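Local coordinates for protein putative surface-anchored fimbrial subunit (Corynebacterium diphtheriae, PDB 3HR6) that probably forms the shaft of a cell-wall-anchored pilus, as a major pilin built of tandem Ig-like modules with stabilizing isopeptide and disulfide bonds, at residues V101-E104 with A110-R113; T173-I178 with T182-F187. All coordinates share one frame; numbering follows the deposited sequence.

Contact 1 of 2, residues V101-E104 with A110-R113; sequences VVQE and AVVR
Arg113 reaches back to strand 97-103 and donates from NH1 to the backbone oxygen O of Gln103, 2.9 Å away. The bond is fairly straight, with an N-H...O angle of 152°. The nitrogen lies in the carbonyl plane on a lone pair, while the oxygen sits a little out of the guanidinium plane. Arg113 NH1 also faces Glu104, whose bent chain brings OE1 to 3.9 Å from it in a long salt bridge. With CG set between the backbone N and carbonyl carbon of Arg113 (chi1 61°), the otherwise extended chain starts toward the strand, and CD comes within 3.2 Å of Gln103 O.

The side chain of Gln103 runs the other way alongside it: CD lies 3.8 Å from Arg113 CB, and the amide plane is turned 71° from the guanidinium. Beyond this, Gln103 NE2 rests 3.6 Å from CG2 of Val111, where the two side chains cross at about a right angle.

A second shell fixes these groups. Ser114 N hydrogen-bonds to Gln103 OE1, Thr40 OG1 to Glu104 OE2, and Arg113 NE has a salt bridge to Glu185 of contact 2. Within this pilin N-terminal domain, the weak strand 111-112 and the residue after it thus meet strand 97-103 through side chains and one carbonyl. An arginine so placed, between two carboxylates and on a carbonyl lone pair, probably keeps its positive charge firmly.

Contact 2 of 2, residues T173-I178 with T182-F187; sequences TKIPEI and TKFEGF
Thr182 OG1 hydrogen-bonds with the backbone oxygen of Ala179, and Ile178 lies against the same hydroxyl oxygen, its CD1 at 3.7 Å. The pair closes the tip of a loop in an Ig-like module, where the chain passes from strand 166-174 of one sheet to strand 187-192 of the other. Its two limbs run roughly antiparallel and are joined by apolar side chains.

Phe184 is at the middle of the packing. Ile178 covers one ring face in a CH-pi contact, CD1 standing 4.0 Å from the centroid of the Phe184 ring and 20° off the normal. Because CG1 of Ile178 takes the position between backbone N and carbonyl carbon (chi1 69°), CG2 is left to press on Phe184 CZ at 3.5 Å. Pro176 CG lies in plane at the ring edge, 3.8 Å from Phe184 CZ. From Ile175, CG2 comes up obliquely to that ring.

Ile175 also serves the second phenylalanine: the other branch ends in CD1, 3.6 Å from CZ of Phe187. Val275 of strand 268-276 touches both Thr173 and Phe187, and these two residues approach from opposite directions, methyl CG2 of Thr173 meeting the Phe187 ring edge 3.9 Å from CE2.

The two contacts follow one another along the chain, contact 1 closing before contact 2 opens, and their centres are about 13 Å apart. They share no sheet: contact 1 belongs to the N-terminal pilin domain, contact 2 to the Cna-B-like module after it. Yet they touch. Val112 CG1 lies 3.7 Å from Ile178 CG2, while Val112 CG2 packs on Pro176 and Phe184. Next to this apolar patch, the salt bridge of Arg113 with Glu185 spans 2.6 Å from NE to OE2. Strand 111-112 of the first domain thus packs on the loop between strands 166-174 and 187-192 of the next, joining consecutive modules by packing and charge, which would be expected to limit their relative movement.

Contact 1 of 2, residues V101-E104 with A110-R113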
# COMPACT_ATOMS: atom_id res chain seq x y z
N VAL A 101 -9.97 -10.46 -28.10
CA VAL A 101 -10.36 -10.19 -26.73
C VAL A 101 -9.10 -9.84 -25.94
O VAL A 101 -8.15 -10.62 -25.89
CB VAL A 101 -11.07 -11.43 -26.08
CG1 VAL A 101 -11.24 -11.24 -24.57
CG2 VAL A 101 -12.41 -11.71 -26.77
N VAL A 102 -9.11 -8.67 -25.33
CA VAL A 102 -7.94 -8.18 -24.59
C VAL A 102 -8.31 -7.98 -23.13
O VAL A 102 -9.09 -7.10 -22.81
CB VAL A 102 -7.37 -6.86 -25.17
CG1 VAL A 102 -6.19 -6.35 -24.32
CG2 VAL A 102 -6.93 -7.06 -26.61
N GLN A 103 -7.77 -8.79 -22.23
CA GLN A 103 -7.92 -8.47 -20.81
C GLN A 103 -7.10 -7.23 -20.47
O GLN A 103 -5.96 -7.09 -20.92
CB GLN A 103 -7.49 -9.59 -19.88
CG GLN A 103 -7.94 -9.31 -18.45
CD GLN A 103 -7.77 -10.46 -17.48
OE1 GLN A 103 -7.29 -11.55 -17.83
NE2 GLN A 103 -8.18 -10.22 -16.23
N GLU A 104 -7.68 -6.37 -19.66
CA GLU A 104 -7.09 -5.08 -19.33
C GLU A 104 -6.57 -5.09 -17.90
O GLU A 104 -6.88 -5.96 -17.11
CB GLU A 104 -8.14 -4.01 -19.46
CG GLU A 104 -8.77 -3.91 -20.86
CD GLU A 104 -7.89 -3.23 -21.90
OE1 GLU A 104 -6.66 -3.12 -21.72
OE2 GLU A 104 -8.44 -2.81 -22.93
N ALA A 110 -6.29 -6.43 -9.14
CA ALA A 110 -5.12 -6.64 -9.95
C ALA A 110 -4.79 -8.14 -10.08
O ALA A 110 -4.81 -8.88 -9.10
CB ALA A 110 -3.96 -5.90 -9.35
N VAL A 111 -4.57 -8.55 -11.32
CA VAL A 111 -4.14 -9.92 -11.65
C VAL A 111 -3.03 -9.93 -12.72
O VAL A 111 -2.84 -8.95 -13.44
CB VAL A 111 -5.35 -10.75 -12.17
CG1 VAL A 111 -6.48 -10.90 -11.13
CG2 VAL A 111 -5.92 -10.12 -13.49
N VAL A 112 -2.41 -11.10 -12.92
CA VAL A 112 -1.55 -11.33 -14.06
C VAL A 112 -2.52 -11.73 -15.18
O VAL A 112 -3.09 -12.83 -15.18
CB VAL A 112 -0.49 -12.42 -13.80
CG1 VAL A 112 0.45 -12.58 -15.02
CG2 VAL A 112 0.33 -12.05 -12.53
N ARG A 113 -2.74 -10.80 -16.07
CA ARG A 113 -3.83 -10.87 -17.04
C ARG A 113 -3.57 -11.85 -18.14
O ARG A 113 -2.43 -12.18 -18.44
CB ARG A 113 -4.12 -9.49 -17.63
CG ARG A 113 -2.96 -8.89 -18.36
CD ARG A 113 -3.41 -7.68 -19.16
NE ARG A 113 -2.28 -6.90 -19.65
CZ ARG A 113 -2.40 -5.82 -20.41
NH1 ARG A 113 -3.59 -5.41 -20.81
NH2 ARG A 113 -1.30 -5.17 -20.79

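Contact 2 of 2, residues T173-I178 with T182-F187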
# COMPACT_ATOMS: atom_id res chain seq x y z
N THR A 173 6.15 -8.95 -0.96
CA THR A 173 5.26 -9.31 -2.06
C THR A 173 5.62 -10.64 -2.60
O THR A 173 6.75 -10.88 -2.94
CB THR A 173 5.37 -8.25 -3.19
OG1 THR A 173 5.03 -6.97 -2.66
CG2 THR A 173 4.53 -8.58 -4.43
N LYS A 174 4.64 -11.51 -2.71
CA LYS A 174 4.84 -12.83 -3.25
C LYS A 174 4.84 -12.77 -4.76
O LYS A 174 4.00 -12.08 -5.34
CB LYS A 174 3.74 -13.76 -2.76
CG LYS A 174 3.99 -14.07 -1.32
CD LYS A 174 3.17 -15.10 -0.66
CE LYS A 174 3.70 -15.36 0.78
NZ LYS A 174 5.07 -16.01 0.98
N ILE A 175 5.79 -13.49 -5.38
CA ILE A 175 5.78 -13.63 -6.82
C ILE A 175 4.84 -14.76 -7.18
O ILE A 175 5.09 -15.90 -6.81
CB ILE A 175 7.19 -13.93 -7.41
CG1 ILE A 175 8.21 -12.92 -6.90
CG2 ILE A 175 7.11 -14.00 -8.93
CD1 ILE A 175 7.87 -11.48 -7.24
N PRO A 176 3.75 -14.45 -7.93
CA PRO A 176 2.85 -15.56 -8.30
C PRO A 176 3.46 -16.49 -9.33
O PRO A 176 4.33 -16.08 -10.11
CB PRO A 176 1.67 -14.82 -8.92
CG PRO A 176 2.31 -13.66 -9.60
CD PRO A 176 3.34 -13.20 -8.59
N GLU A 177 3.01 -17.74 -9.35
CA GLU A 177 3.28 -18.61 -10.48
C GLU A 177 2.37 -18.17 -11.64
O GLU A 177 1.14 -18.02 -11.47
CB GLU A 177 3.10 -20.10 -10.18
CG GLU A 177 3.40 -20.99 -11.35
CD GLU A 177 3.29 -22.47 -11.05
OE1 GLU A 177 3.01 -22.80 -9.89
OE2 GLU A 177 3.52 -23.26 -11.98
N ILE A 178 2.99 -17.95 -12.80
CA ILE A 178 2.26 -17.53 -14.00
C ILE A 178 2.26 -18.64 -15.06
O ILE A 178 3.04 -19.59 -15.01
CB ILE A 178 2.78 -16.19 -14.56
CG1 ILE A 178 4.19 -16.35 -15.14
CG2 ILE A 178 2.67 -15.06 -13.47
CD1 ILE A 178 4.74 -15.05 -15.77
N THR A 182 4.95 -17.91 -20.42
CA THR A 182 4.64 -16.47 -20.44
C THR A 182 5.59 -15.72 -19.55
O THR A 182 6.28 -16.30 -18.71
CB THR A 182 3.17 -16.11 -20.05
OG1 THR A 182 2.87 -16.47 -18.69
CG2 THR A 182 2.21 -16.80 -21.00
N LYS A 183 5.65 -14.40 -19.74
CA LYS A 183 6.52 -13.55 -18.93
C LYS A 183 5.71 -12.47 -18.25
O LYS A 183 4.63 -12.10 -18.71
CB LYS A 183 7.61 -12.91 -19.81
CG LYS A 183 8.47 -13.92 -20.51
CD LYS A 183 9.54 -14.41 -19.55
CE LYS A 183 10.24 -15.62 -20.09
NZ LYS A 183 11.55 -15.75 -19.39
N PHE A 184 6.23 -11.98 -17.13
CA PHE A 184 5.66 -10.84 -16.50
C PHE A 184 5.78 -9.66 -17.45
O PHE A 184 6.80 -9.50 -18.11
CB PHE A 184 6.36 -10.54 -15.16
CG PHE A 184 5.94 -11.45 -14.05
CD1 PHE A 184 4.80 -11.19 -13.35
CD2 PHE A 184 6.71 -12.55 -13.72
CE1 PHE A 184 4.41 -12.01 -12.30
CE2 PHE A 184 6.32 -13.39 -12.70
CZ PHE A 184 5.18 -13.12 -11.98
N GLU A 185 4.74 -8.82 -17.49
CA GLU A 185 4.77 -7.60 -18.29
C GLU A 185 5.65 -6.56 -17.61
O GLU A 185 6.22 -5.69 -18.28
CB GLU A 185 3.40 -6.94 -18.40
CG GLU A 185 2.32 -7.66 -19.13
CD GLU A 185 1.04 -6.86 -18.98
OE1 GLU A 185 1.05 -5.63 -19.18
OE2 GLU A 185 0.01 -7.44 -18.61
N GLY A 186 5.75 -6.67 -16.30
CA GLY A 186 6.48 -5.72 -15.49
C GLY A 186 6.16 -6.04 -14.06
O GLY A 186 5.38 -6.95 -13.81
N PHE A 187 6.74 -5.31 -13.12
CA PHE A 187 6.51 -5.62 -11.72
C PHE A 187 6.88 -4.39 -10.92
O PHE A 187 8.06 -4.04 -10.83
CB PHE A 187 7.29 -6.86 -11.27
CG PHE A 187 6.61 -7.64 -10.17
CD1 PHE A 187 5.62 -8.56 -10.46
CD2 PHE A 187 6.93 -7.44 -8.86
CE1 PHE A 187 5.02 -9.28 -9.48
CE2 PHE A 187 6.26 -8.16 -7.85
CZ PHE A 187 5.33 -9.06 -8.17